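Local atomic coordinates of PAN2-PAN3 deadenylation complex catalytic subunit pan2 (PDB entry 4CZX), a protein that probably shortens the poly(A) tails of mRNA as the catalytic subunit of the PAN2-PAN3 deadenylase, represented here by its N-terminal WD40 propeller domain. Residues Q77-D82 with M117-K122; W104-E109 with G144-E149; S125-A130 with L137-N142. One frame throughout, in Å; residues are numbered along the deposited sequence.

Contact 1 (Q77-D82 with M117-K122)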
ATOM      1  N   GLN A  77       2.937  -4.748 -30.303  1.00 22.25           N
ATOM      2  CA  GLN A  77       3.936  -5.432 -31.143  1.00 20.56           C
ATOM      3  C   GLN A  77       5.291  -5.523 -30.429  1.00 23.03           C
ATOM      4  O   GLN A  77       5.618  -4.668 -29.592  1.00 21.62           O
ATOM      5  CB  GLN A  77       4.109  -4.702 -32.482  1.00 22.54           C
ATOM      6  CG  GLN A  77       4.911  -5.471 -33.565  1.00 25.02           C
ATOM      7  CD  GLN A  77       5.331  -4.574 -34.727  1.00 21.72           C
ATOM      8  OE1 GLN A  77       4.681  -3.570 -35.011  1.00 22.73           O
ATOM      9  NE2 GLN A  77       6.454  -4.902 -35.363  1.00 25.33           N
ATOM     10  N   PHE A  78       6.043  -6.571 -30.764  1.00 21.01           N
ATOM     11  CA  PHE A  78       7.442  -6.745 -30.360  1.00 22.06           C
ATOM     12  C   PHE A  78       8.375  -6.537 -31.555  1.00 27.81           C
ATOM     13  O   PHE A  78       7.997  -6.808 -32.706  1.00 26.06           O
ATOM     14  CB  PHE A  78       7.701  -8.153 -29.820  1.00 21.71           C
ATOM     15  CG  PHE A  78       6.853  -8.550 -28.649  1.00 22.12           C
ATOM     16  CD1 PHE A  78       7.192  -8.159 -27.358  1.00 22.12           C
ATOM     17  CD2 PHE A  78       5.759  -9.389 -28.829  1.00 27.04           C
ATOM     18  CE1 PHE A  78       6.413  -8.559 -26.267  1.00 25.52           C
ATOM     19  CE2 PHE A  78       4.979  -9.790 -27.746  1.00 28.47           C
ATOM     20  CZ  PHE A  78       5.310  -9.375 -26.461  1.00 22.97           C
ATOM     21  N   LEU A  79       9.589  -6.062 -31.287  1.00 22.56           N
ATOM     22  CA  LEU A  79      10.702  -6.198 -32.237  1.00 22.41           C
ATOM     23  C   LEU A  79      11.944  -6.603 -31.457  1.00 24.49           C
ATOM     24  O   LEU A  79      12.043  -6.319 -30.258  1.00 24.07           O
ATOM     25  CB  LEU A  79      10.976  -4.908 -33.011  1.00 27.03           C
ATOM     26  CG  LEU A  79      10.068  -4.505 -34.179  1.00 33.25           C
ATOM     27  CD1 LEU A  79      10.572  -3.192 -34.752  1.00 27.57           C
ATOM     28  CD2 LEU A  79      10.017  -5.585 -35.257  1.00 29.14           C
ATOM     29  N   PHE A  80      12.883  -7.254 -32.138  1.00 22.81           N
ATOM     30  CA  PHE A  80      14.043  -7.835 -31.482  1.00 26.80           C
ATOM     31  C   PHE A  80      15.363  -7.391 -32.083  1.00 29.54           C
ATOM     32  O   PHE A  80      15.541  -7.425 -33.312  1.00 27.29           O
ATOM     33  CB  PHE A  80      13.952  -9.363 -31.535  1.00 26.31           C
ATOM     34  CG  PHE A  80      12.672  -9.890 -30.989  1.00 24.64           C
ATOM     35  CD1 PHE A  80      12.492 -10.011 -29.618  1.00 26.13           C
ATOM     36  CD2 PHE A  80      11.621 -10.221 -31.841  1.00 26.00           C
ATOM     37  CE1 PHE A  80      11.286 -10.466 -29.096  1.00 24.41           C
ATOM     38  CE2 PHE A  80      10.421 -10.687 -31.331  1.00 26.72           C
ATOM     39  CZ  PHE A  80      10.253 -10.812 -29.957  1.00 27.10           C
ATOM     40  N   VAL A  81      16.288  -6.987 -31.208  1.00 25.26           N
ATOM     41  CA  VAL A  81      17.663  -6.668 -31.595  1.00 31.10           C
ATOM     42  C   VAL A  81      18.632  -7.323 -30.616  1.00 30.57           C
ATOM     43  O   VAL A  81      18.211  -7.923 -29.626  1.00 26.06           O
ATOM     44  CB  VAL A  81      17.915  -5.148 -31.645  1.00 32.22           C
ATOM     45  CG1 VAL A  81      16.895  -4.472 -32.584  1.00 27.98           C
ATOM     46  CG2 VAL A  81      17.828  -4.547 -30.263  1.00 31.79           C
ATOM     47  N   ASP A  82      19.928  -7.235 -30.897  1.00 27.52           N
ATOM     48  CA  ASP A  82      20.913  -7.887 -30.041  1.00 31.08           C
ATOM     49  C   ASP A  82      20.825  -7.441 -28.578  1.00 34.31           C
ATOM     50  O   ASP A  82      20.855  -8.275 -27.676  1.00 33.26           O
ATOM     51  CB  ASP A  82      22.325  -7.644 -30.585  1.00 36.65           C
ATOM     52  CG  ASP A  82      22.588  -8.415 -31.865  1.00 59.00           C
ATOM     53  OD1 ASP A  82      21.852  -9.391 -32.134  1.00 61.95           O
ATOM     54  OD2 ASP A  82      23.524  -8.050 -32.607  1.00 67.37           O
ATOM     55  N   MET A 117       5.315  -0.939 -35.806  1.00 20.76           N
ATOM     56  CA  MET A 117       6.649  -0.450 -36.092  1.00 21.09           C
ATOM     57  C   MET A 117       7.475  -1.443 -36.865  1.00 23.14           C
ATOM     58  O   MET A 117       7.177  -2.645 -36.895  1.00 24.41           O
ATOM     59  CB  MET A 117       7.351  -0.101 -34.809  1.00 24.35           C
ATOM     60  CG  MET A 117       7.492  -1.254 -33.974  1.00 27.71           C
ATOM     61  SD  MET A 117       8.381  -0.627 -32.575  1.00 70.53           S
ATOM     62  CE  MET A 117       8.200  -2.070 -31.705  1.00 13.11           C
ATOM     63  N   SER A 118       8.528  -0.931 -37.483  1.00 25.51           N
ATOM     64  CA  SER A 118       9.399  -1.748 -38.315  1.00 25.54           C
ATOM     65  C   SER A 118      10.803  -1.184 -38.316  1.00 26.14           C
ATOM     66  O   SER A 118      11.023  -0.031 -37.951  1.00 23.14           O
ATOM     67  CB  SER A 118       8.873  -1.812 -39.756  1.00 25.57           C
ATOM     68  OG  SER A 118       9.088  -0.576 -40.420  1.00 26.49           O
ATOM     69  N   PHE A 119      11.755  -1.990 -38.755  1.00 25.73           N
ATOM     70  CA  PHE A 119      13.074  -1.469 -39.045  1.00 28.20           C
ATOM     71  C   PHE A 119      13.007  -0.673 -40.344  1.00 31.80           C
ATOM     72  O   PHE A 119      11.962  -0.626 -41.005  1.00 32.65           O
ATOM     73  CB  PHE A 119      14.092  -2.608 -39.103  1.00 32.55           C
ATOM     74  CG  PHE A 119      14.216  -3.343 -37.797  1.00 30.61           C
ATOM     75  CD1 PHE A 119      14.790  -2.721 -36.700  1.00 27.53           C
ATOM     76  CD2 PHE A 119      13.731  -4.636 -37.655  1.00 28.03           C
ATOM     77  CE1 PHE A 119      14.892  -3.372 -35.480  1.00 26.99           C
ATOM     78  CE2 PHE A 119      13.824  -5.293 -36.439  1.00 29.67           C
ATOM     79  CZ  PHE A 119      14.416  -4.663 -35.349  1.00 30.20           C
ATOM     80  N   THR A 120      14.109  -0.019 -40.686  1.00 32.23           N
ATOM     81  CA  THR A 120      14.148   0.847 -41.852  1.00 30.70           C
ATOM     82  C   THR A 120      15.360   0.464 -42.698  1.00 32.00           C
ATOM     83  O   THR A 120      15.648  -0.718 -42.858  1.00 34.18           O
ATOM     84  CB  THR A 120      14.204   2.345 -41.453  1.00 26.60           C
ATOM     85  OG1 THR A 120      15.455   2.638 -40.812  1.00 28.42           O
ATOM     86  CG2 THR A 120      13.043   2.692 -40.503  1.00 28.49           C
ATOM     87  N   SER A 121      16.076   1.453 -43.213  1.00 28.76           N
ATOM     88  CA  SER A 121      17.209   1.176 -44.090  1.00 31.27           C
ATOM     89  C   SER A 121      18.505   0.987 -43.304  1.00 29.52           C
ATOM     90  O   SER A 121      19.576   0.830 -43.899  1.00 30.50           O
ATOM     91  CB  SER A 121      17.389   2.303 -45.110  1.00 38.65           C
ATOM     92  OG  SER A 121      17.813   3.497 -44.474  1.00 34.78           O
ATOM     93  N   LYS A 122      18.406   0.973 -41.977  1.00 31.63           N
ATOM     94  CA  LYS A 122      19.610   1.051 -41.147  1.00 37.04           C
ATOM     95  C   LYS A 122      19.798  -0.161 -40.246  1.00 38.58           C
ATOM     96  O   LYS A 122      20.304  -0.051 -39.126  1.00 38.54           O
ATOM     97  CB  LYS A 122      19.580   2.334 -40.318  1.00 36.76           C
ATOM     98  CG  LYS A 122      19.484   3.578 -41.187  1.00 37.74           C
ATOM     99  CD  LYS A 122      19.507   4.857 -40.381  1.00 36.01           C
ATOM    100  CE  LYS A 122      19.182   6.030 -41.292  1.00 37.53           C
ATOM    101  NZ  LYS A 122      19.024   7.296 -40.532  1.00 39.49           N
TER
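Gln-77 grips the backbone of Met-117 with both ends of its carboxamide. Its OE1 accepts from Met-117 N at 2.8 Å, and its NE2 donates to Met-117 O, also at 2.8 Å, with that acceptor close to the amide plane. CG anti to the backbone N (chi1 -168°) and an extended chain beyond it carry the amide across. Two bonds of opposite sense fix which way round the amide lies; an alanine here would probably leave the N-H and C=O of Met-117 without these mates and open a gap between the strands. Those strands, 77-80 and 114-119, are the first strands of adjacent four-stranded blades of a WD40 beta-propeller, and the pieces 77-80 and 117-119 run nearly parallel, 15° apart, their axes 8.0 Å from each other. Side chains therefore bridge the interval. Leu-79 and Met-117 meet tip to tip, CD1 of the leucine 3.7 Å from CG of the methionine. The same Leu-79 CD1 sits over one face of the Phe-119 ring, a CH-pi contact 4.2 Å from the centroid. Farther along, Val-81 CG1 approaches Phe-119 CE1 obliquely at 3.7 Å, while Ile-127 of the next strand packs against Leu-79, Met-117 and Phe-119.

Contact 2 (W104-E109 with G144-E149). With PO4 (phosphate ion), chain D.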
ATOM      1  N   TRP A 104      15.624   1.879 -22.489  1.00 31.52           N
ATOM      2  CA  TRP A 104      15.088   3.237 -22.617  1.00 33.48           C
ATOM      3  C   TRP A 104      13.565   3.299 -22.711  1.00 30.04           C
ATOM      4  O   TRP A 104      12.876   2.286 -22.851  1.00 28.31           O
ATOM      5  CB  TRP A 104      15.703   3.985 -23.816  1.00 33.21           C
ATOM      6  CG  TRP A 104      15.738   3.290 -25.189  1.00 31.15           C
ATOM      7  CD1 TRP A 104      16.850   2.809 -25.822  1.00 30.43           C
ATOM      8  CD2 TRP A 104      14.638   3.069 -26.096  1.00 32.10           C
ATOM      9  NE1 TRP A 104      16.516   2.288 -27.051  1.00 31.68           N
ATOM     10  CE2 TRP A 104      15.166   2.430 -27.244  1.00 31.28           C
ATOM     11  CE3 TRP A 104      13.260   3.340 -26.049  1.00 27.67           C
ATOM     12  CZ2 TRP A 104      14.371   2.057 -28.331  1.00 31.04           C
ATOM     13  CZ3 TRP A 104      12.469   2.964 -27.132  1.00 28.86           C
ATOM     14  CH2 TRP A 104      13.029   2.328 -28.258  1.00 25.02           C
ATOM     15  N   SER A 105      13.046   4.515 -22.608  1.00 26.44           N
ATOM     16  CA  SER A 105      11.608   4.740 -22.582  1.00 27.25           C
ATOM     17  C   SER A 105      11.300   6.008 -23.359  1.00 29.37           C
ATOM     18  O   SER A 105      11.864   7.063 -23.085  1.00 30.71           O
ATOM     19  CB  SER A 105      11.106   4.845 -21.133  1.00 36.08           C
ATOM     20  OG  SER A 105       9.697   5.032 -21.089  1.00 44.28           O
ATOM     21  N   ILE A 106      10.428   5.902 -24.357  1.00 28.95           N
ATOM     22  CA  ILE A 106      10.074   7.059 -25.148  1.00 31.07           C
ATOM     23  C   ILE A 106       8.560   7.254 -25.092  1.00 26.73           C
ATOM     24  O   ILE A 106       7.788   6.380 -25.483  1.00 30.59           O
ATOM     25  CB  ILE A 106      10.549   6.916 -26.616  1.00 29.17           C
ATOM     26  CG1 ILE A 106      12.075   6.751 -26.666  1.00 30.56           C
ATOM     27  CG2 ILE A 106      10.116   8.120 -27.433  1.00 32.12           C
ATOM     28  CD1 ILE A 106      12.639   6.535 -28.071  1.00 27.65           C
ATOM     29  N   ARG A 107       8.144   8.400 -24.569  1.00 28.18           N
ATOM     30  CA  ARG A 107       6.726   8.719 -24.458  1.00 32.57           C
ATOM     31  C   ARG A 107       6.534  10.102 -25.056  1.00 35.78           C
ATOM     32  O   ARG A 107       6.474  11.106 -24.341  1.00 32.11           O
ATOM     33  CB  ARG A 107       6.252   8.658 -23.002  1.00 33.55           C
ATOM     34  CG  ARG A 107       4.725   8.609 -22.855  1.00 33.64           C
ATOM     35  CD  ARG A 107       4.255   8.548 -21.399  1.00 38.42           C
ATOM     36  NE  ARG A 107       2.795   8.460 -21.363  1.00 35.15           N
ATOM     37  CZ  ARG A 107       2.110   7.318 -21.446  1.00 30.63           C
ATOM     38  NH1 ARG A 107       2.747   6.156 -21.529  1.00 28.41           N
ATOM     39  NH2 ARG A 107       0.783   7.336 -21.445  1.00 27.66           N
ATOM     40  N   HIS A 108       6.474  10.136 -26.383  1.00 31.90           N
ATOM     41  CA  HIS A 108       6.450  11.372 -27.164  1.00 32.67           C
ATOM     42  C   HIS A 108       5.009  11.868 -27.324  1.00 32.77           C
ATOM     43  O   HIS A 108       4.082  11.056 -27.402  1.00 30.37           O
ATOM     44  CB  HIS A 108       7.112  11.106 -28.526  1.00 31.77           C
ATOM     45  CG  HIS A 108       7.375  12.328 -29.346  1.00 34.20           C
ATOM     46  ND1 HIS A 108       6.405  12.935 -30.116  1.00 38.04           N
ATOM     47  CD2 HIS A 108       8.517  13.021 -29.566  1.00 38.67           C
ATOM     48  CE1 HIS A 108       6.932  13.966 -30.752  1.00 36.82           C
ATOM     49  NE2 HIS A 108       8.213  14.038 -30.438  1.00 39.30           N
ATOM     50  N   GLU A 109       4.821  13.190 -27.360  1.00 30.62           N
ATOM     51  CA  GLU A 109       3.487  13.784 -27.497  1.00 38.16           C
ATOM     52  C   GLU A 109       2.757  13.342 -28.760  1.00 35.15           C
ATOM     53  O   GLU A 109       1.536  13.296 -28.779  1.00 36.81           O
ATOM     54  CB  GLU A 109       3.573  15.309 -27.486  1.00 42.96           C
ATOM     55  CG  GLU A 109       3.932  15.899 -26.138  1.00 61.24           C
ATOM     56  CD  GLU A 109       3.917  17.422 -26.146  1.00 76.14           C
ATOM     57  OE1 GLU A 109       3.415  18.011 -27.135  1.00 78.14           O
ATOM     58  OE2 GLU A 109       4.413  18.026 -25.167  1.00 80.00           O
ATOM     59  N   GLY A 144      17.988   5.789 -28.231  1.00 32.48           N
ATOM     60  CA  GLY A 144      16.681   5.786 -27.604  1.00 33.71           C
ATOM     61  C   GLY A 144      16.027   7.155 -27.655  1.00 39.16           C
ATOM     62  O   GLY A 144      15.517   7.659 -26.647  1.00 32.78           O
ATOM     63  N   GLU A 145      16.056   7.770 -28.830  1.00 36.31           N
ATOM     64  CA  GLU A 145      15.416   9.060 -29.020  1.00 33.97           C
ATOM     65  C   GLU A 145      14.748   9.162 -30.389  1.00 35.23           C
ATOM     66  O   GLU A 145      15.199   8.559 -31.368  1.00 32.56           O
ATOM     67  CB  GLU A 145      16.430  10.191 -28.847  1.00 42.42           C
ATOM     68  CG  GLU A 145      17.568  10.176 -29.847  1.00 51.86           C
ATOM     69  CD  GLU A 145      18.729  11.083 -29.444  1.00 59.31           C
ATOM     70  OE1 GLU A 145      18.941  11.290 -28.225  1.00 58.64           O
ATOM     71  OE2 GLU A 145      19.439  11.578 -30.351  1.00 55.22           O
ATOM     72  N   VAL A 146      13.665   9.927 -30.438  1.00 33.59           N
ATOM     73  CA  VAL A 146      13.040  10.310 -31.695  1.00 34.01           C
ATOM     74  C   VAL A 146      13.988  11.219 -32.463  1.00 37.66           C
ATOM     75  O   VAL A 146      14.491  12.198 -31.914  1.00 39.00           O
ATOM     76  CB  VAL A 146      11.696  11.034 -31.459  1.00 35.65           C
ATOM     77  CG1 VAL A 146      11.130  11.563 -32.776  1.00 33.31           C
ATOM     78  CG2 VAL A 146      10.704  10.095 -30.786  1.00 31.35           C
ATOM     79  N   VAL A 147      14.244  10.893 -33.727  1.00 34.33           N
ATOM     80  CA  VAL A 147      15.148  11.699 -34.548  1.00 40.60           C
ATOM     81  C   VAL A 147      14.399  12.426 -35.659  1.00 39.04           C
ATOM     82  O   VAL A 147      14.922  13.352 -36.273  1.00 44.13           O
ATOM     83  CB  VAL A 147      16.262  10.839 -35.175  1.00 43.59           C
ATOM     84  CG1 VAL A 147      17.168  10.292 -34.090  1.00 45.98           C
ATOM     85  CG2 VAL A 147      15.663   9.706 -36.000  1.00 44.60           C
ATOM     86  N   LYS A 148      13.166  12.006 -35.910  1.00 37.12           N
ATOM     87  CA  LYS A 148      12.383  12.595 -36.981  1.00 37.21           C
ATOM     88  C   LYS A 148      10.898  12.369 -36.749  1.00 34.02           C
ATOM     89  O   LYS A 148      10.492  11.329 -36.231  1.00 32.54           O
ATOM     90  CB  LYS A 148      12.810  11.999 -38.324  1.00 44.97           C
ATOM     91  CG  LYS A 148      12.444  12.819 -39.538  1.00 51.63           C
ATOM     92  CD  LYS A 148      13.360  12.457 -40.692  1.00 54.89           C
ATOM     93  CE  LYS A 148      13.275  13.479 -41.816  1.00 62.26           C
ATOM     94  NZ  LYS A 148      14.601  13.650 -42.494  1.00 64.89           N
ATOM     95  N   GLU A 149      10.098  13.358 -37.128  1.00 39.80           N
ATOM     96  CA  GLU A 149       8.648  13.227 -37.116  1.00 43.38           C
ATOM     97  C   GLU A 149       8.138  13.432 -38.536  1.00 38.05           C
ATOM     98  O   GLU A 149       8.549  14.377 -39.197  1.00 38.66           O
ATOM     99  CB  GLU A 149       8.028  14.238 -36.152  1.00 51.35           C
ATOM    100  CG  GLU A 149       6.516  14.200 -36.084  1.00 56.77           C
ATOM    101  CD  GLU A 149       5.969  15.005 -34.920  1.00 62.73           C
ATOM    102  OE1 GLU A 149       6.748  15.325 -33.992  1.00 62.12           O
ATOM    103  OE2 GLU A 149       4.762  15.322 -34.937  1.00 68.85           O
TER
HETATM  104  P   PO4 D 401       0.265  11.203 -20.527  0.50 51.25           P
HETATM  105  O1  PO4 D 401      -0.442  12.071 -21.543  0.50 53.98           O
HETATM  106  O2  PO4 D 401      -0.483   9.896 -20.400  0.50 50.07           O
HETATM  107  O3  PO4 D 401       1.684  10.952 -20.977  0.50 48.55           O
HETATM  108  O4  PO4 D 401       0.296  11.908 -19.189  0.50 48.72           O
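Trp-104 lays one face of its indole against Gly-144, whose CA stands 3.4 Å from the centroid of the five-membered ring and only 6° off its normal. This CH-pi contact is close because Gly-144 has no side chain: a CB there would run into Trp-104 CG, and its positive phi also suits a residue without one. The indole is brought face-on to the glycine by chi1 of 49°, which sets CG between the backbone N and the carbonyl carbon, and its NE1 is hydrogen-bonded to Val-141 O. Ile-106 has two branches at work. CD1 reaches Gly-144 O at 3.4 Å, whereas CG2 meets Val-146 CG2 at 3.9 Å. That same valine methyl touches His-108 CD2, the two side chains crossing at about a right angle. Beyond it the imidazole and the Glu-149 carboxylate have planes 85° apart, CE1 lying 3.5 Å from OE1; their polar partners lie elsewhere: His-108 ND1 accepts from Ser-110 N, and Glu-149 OE2 bonds to Ser-110 OG and forms a salt bridge with Lys-135. Arg-107 NE and NH2 bind a phosphate ion, probably from the crystallisation liquor, with NE 2.8 Å from O3. The contact joins the fourth strands of two successive blades, 102-106 and 145-151; Ile-106 also rests on Ile-139 of strand 135-140, and Val-146 on Leu-137.

Contact 3 (S125-A130 with L137-N142)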
ATOM      1  N   SER A 125      19.443  -0.417 -36.184  1.00 29.87           N
ATOM      2  CA  SER A 125      19.795   0.819 -35.495  0.50 33.06           C
ATOM      3  C   SER A 125      18.638   1.817 -35.452  1.00 31.18           C
ATOM      4  O   SER A 125      18.670   2.783 -34.688  1.00 31.18           O
ATOM      5  CB  SER A 125      21.006   1.475 -36.169  0.50 31.87           C
ATOM      6  OG  SER A 125      22.064   0.551 -36.342  0.50 37.09           O
ATOM      7  N   GLU A 126      17.625   1.598 -36.292  1.00 26.97           N
ATOM      8  CA  GLU A 126      16.540   2.568 -36.431  1.00 28.80           C
ATOM      9  C   GLU A 126      15.182   1.910 -36.673  1.00 28.94           C
ATOM     10  O   GLU A 126      15.075   0.915 -37.393  1.00 27.44           O
ATOM     11  CB  GLU A 126      16.862   3.535 -37.577  1.00 33.85           C
ATOM     12  CG  GLU A 126      15.882   4.677 -37.772  1.00 34.76           C
ATOM     13  CD  GLU A 126      16.234   5.560 -38.970  1.00 35.17           C
ATOM     14  OE1 GLU A 126      15.796   5.247 -40.100  1.00 31.76           O
ATOM     15  OE2 GLU A 126      16.938   6.578 -38.779  1.00 38.49           O
ATOM     16  N   ILE A 127      14.139   2.464 -36.065  1.00 25.89           N
ATOM     17  CA  ILE A 127      12.794   1.985 -36.332  1.00 26.43           C
ATOM     18  C   ILE A 127      11.853   3.100 -36.767  1.00 30.32           C
ATOM     19  O   ILE A 127      12.063   4.276 -36.460  1.00 27.20           O
ATOM     20  CB  ILE A 127      12.171   1.281 -35.109  1.00 27.47           C
ATOM     21  CG1 ILE A 127      12.174   2.206 -33.886  1.00 27.42           C
ATOM     22  CG2 ILE A 127      12.876  -0.029 -34.831  1.00 22.72           C
ATOM     23  CD1 ILE A 127      11.504   1.590 -32.665  1.00 29.26           C
ATOM     24  N   LEU A 128      10.819   2.705 -37.499  1.00 26.26           N
ATOM     25  CA  LEU A 128       9.721   3.590 -37.861  1.00 27.53           C
ATOM     26  C   LEU A 128       8.509   3.186 -37.038  1.00 22.77           C
ATOM     27  O   LEU A 128       8.212   1.998 -36.938  1.00 25.83           O
ATOM     28  CB  LEU A 128       9.420   3.486 -39.355  1.00 23.32           C
ATOM     29  CG  LEU A 128       8.178   4.222 -39.868  1.00 22.95           C
ATOM     30  CD1 LEU A 128       8.371   5.736 -39.842  1.00 28.22           C
ATOM     31  CD2 LEU A 128       7.831   3.744 -41.289  1.00 23.36           C
ATOM     32  N   VAL A 129       7.808   4.145 -36.437  1.00 23.26           N
ATOM     33  CA  VAL A 129       6.616   3.785 -35.683  1.00 21.22           C
ATOM     34  C   VAL A 129       5.454   4.626 -36.195  1.00 25.82           C
ATOM     35  O   VAL A 129       5.624   5.788 -36.571  1.00 29.01           O
ATOM     36  CB  VAL A 129       6.788   3.954 -34.137  1.00 28.09           C
ATOM     37  CG1 VAL A 129       8.068   3.240 -33.639  1.00 26.47           C
ATOM     38  CG2 VAL A 129       6.768   5.414 -33.721  1.00 27.77           C
ATOM     39  N   ALA A 130       4.283   4.009 -36.246  1.00 23.02           N
ATOM     40  CA  ALA A 130       3.092   4.639 -36.810  1.00 24.52           C
ATOM     41  C   ALA A 130       1.850   4.006 -36.211  1.00 27.19           C
ATOM     42  O   ALA A 130       1.936   3.045 -35.442  1.00 26.06           O
ATOM     43  CB  ALA A 130       3.079   4.504 -38.337  1.00 26.22           C
ATOM     44  N   LEU A 137       6.857   8.493 -36.455  1.00 29.93           N
ATOM     45  CA  LEU A 137       8.097   8.882 -35.800  0.50 27.19           C
ATOM     46  C   LEU A 137       9.217   7.923 -36.146  1.00 27.87           C
ATOM     47  O   LEU A 137       9.008   6.713 -36.235  1.00 28.99           O
ATOM     48  CB  LEU A 137       7.929   8.942 -34.277  0.50 27.94           C
ATOM     49  CG  LEU A 137       6.889   9.926 -33.745  0.50 30.44           C
ATOM     50  CD1 LEU A 137       5.593   9.200 -33.417  0.50 31.34           C
ATOM     51  CD2 LEU A 137       7.439  10.660 -32.531  0.50 31.00           C
ATOM     52  N   VAL A 138      10.400   8.483 -36.345  1.00 27.25           N
ATOM     53  CA  VAL A 138      11.604   7.704 -36.573  1.00 24.72           C
ATOM     54  C   VAL A 138      12.433   7.713 -35.277  1.00 28.34           C
ATOM     55  O   VAL A 138      12.703   8.773 -34.711  1.00 30.61           O
ATOM     56  CB  VAL A 138      12.422   8.267 -37.751  1.00 26.66           C
ATOM     57  CG1 VAL A 138      13.597   7.365 -38.036  1.00 30.52           C
ATOM     58  CG2 VAL A 138      11.547   8.409 -38.999  1.00 29.88           C
ATOM     59  N   ILE A 139      12.819   6.530 -34.806  1.00 27.21           N
ATOM     60  CA  ILE A 139      13.543   6.393 -33.538  1.00 29.98           C
ATOM     61  C   ILE A 139      14.925   5.769 -33.728  1.00 32.77           C
ATOM     62  O   ILE A 139      15.057   4.719 -34.373  1.00 27.37           O
ATOM     63  CB  ILE A 139      12.730   5.540 -32.525  1.00 29.91           C
ATOM     64  CG1 ILE A 139      11.496   6.318 -32.056  1.00 28.11           C
ATOM     65  CG2 ILE A 139      13.591   5.126 -31.333  1.00 31.76           C
ATOM     66  CD1 ILE A 139      10.443   5.476 -31.320  1.00 26.23           C
ATOM     67  N   ASP A 140      15.944   6.437 -33.182  1.00 30.25           N
ATOM     68  CA  ASP A 140      17.302   5.900 -33.087  1.00 31.39           C
ATOM     69  C   ASP A 140      17.311   4.891 -31.948  1.00 32.82           C
ATOM     70  O   ASP A 140      17.150   5.260 -30.783  1.00 33.79           O
ATOM     71  CB  ASP A 140      18.321   7.024 -32.835  1.00 32.00           C
ATOM     72  CG  ASP A 140      19.782   6.540 -32.833  1.00 36.58           C
ATOM     73  OD1 ASP A 140      20.077   5.384 -32.453  1.00 37.07           O
ATOM     74  OD2 ASP A 140      20.656   7.353 -33.191  1.00 43.04           O
ATOM     75  N   VAL A 141      17.495   3.623 -32.294  1.00 28.17           N
ATOM     76  CA  VAL A 141      17.422   2.530 -31.332  1.00 27.46           C
ATOM     77  C   VAL A 141      18.639   2.521 -30.396  1.00 32.35           C
ATOM     78  O   VAL A 141      18.549   2.110 -29.234  1.00 31.91           O
ATOM     79  CB  VAL A 141      17.279   1.177 -32.076  1.00 26.80           C
ATOM     80  CG1 VAL A 141      17.318   0.010 -31.119  1.00 28.43           C
ATOM     81  CG2 VAL A 141      15.930   1.159 -32.856  1.00 23.32           C
ATOM     82  N   ASN A 142      19.768   3.011 -30.889  1.00 30.57           N
ATOM     83  CA  ASN A 142      20.968   3.059 -30.058  1.00 35.35           C
ATOM     84  C   ASN A 142      20.885   4.152 -29.000  1.00 39.54           C
ATOM     85  O   ASN A 142      21.241   3.931 -27.844  1.00 37.54           O
ATOM     86  CB  ASN A 142      22.204   3.249 -30.930  1.00 39.57           C
ATOM     87  CG  ASN A 142      22.453   2.064 -31.829  1.00 47.64           C
ATOM     88  OD1 ASN A 142      22.326   0.916 -31.404  1.00 53.40           O
ATOM     89  ND2 ASN A 142      22.779   2.331 -33.086  1.00 51.79           N
TER
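Ile-127 and Ile-139 exchange backbone hydrogen bonds in both directions, and Val-129 and Leu-137 do the same one pair further along. The ladder is regular: Ile-139 N reaches Ile-127 O at 2.9 Å with an N-H...O angle of 173°. At its other end Val-141 N binds Ser-125 O at 2.8 Å, but from 39° above the carbonyl plane, where segment 137-142 leaves its strand. Between these pairs come the non-hydrogen-bonded partners Glu-126 with Asp-140 and Leu-128 with Val-138, accompanied by CA-H...O contacts such as Glu-126 CA to Ile-139 O, 3.3 Å.

Apolar packing dominates the face bearing Ile-127, Val-129, Leu-137 and Ile-139. The two isoleucines lie side by side, pointing the same way, with Ile-127 CG1 3.6 Å from Ile-139 CB; chi1 of 56° turns that CG1 toward its neighbour. The side chains of Ile-127 and Val-141 cross at about a right angle, CG2 to CG2 3.8 Å, and Val-129 CG1 touches Ile-139 CD1 at 4.0 Å.

The other face is mixed: Leu-128 and Val-138 share it with Glu-126 and Asp-140. The carboxylate of Glu-126 lies against a valine methyl, Glu-126 CD being 3.3 Å from Val-138 CG1, while its oxygens are held by Thr-120 OG1 and Lys-122 NZ. Asp-140 OD1 accepts from Lys-143 N and, weakly, from Asn-142 N, folding over the turn that follows the strand.

Strands 126-131 and 135-140 thus form the antiparallel hairpin of the second and third strands in a four-stranded blade, the repeating unit of the WD40 beta-propeller.

Followed from the N terminus, the chain enters contact 1 at 77-82, the first strand of one blade, and reaches 104-109, its fourth, before contact 1 closes at 117-122 on the first strand of the next blade. Contact 2 has opened at 104-109 by then, so the two cross. Contact 3 opens at 125-130 and closes at 137-142 after a short turn, nested inside the loop that contact 2 completes at 144-149. Contacts 1 and 2 join the same two blades through their first and fourth strands. Contact 3 binds the middle strands of the later of these blades, linked to contact 1 through Ser-118 and Leu-128 and to contact 2 through Val-138 and Val-147.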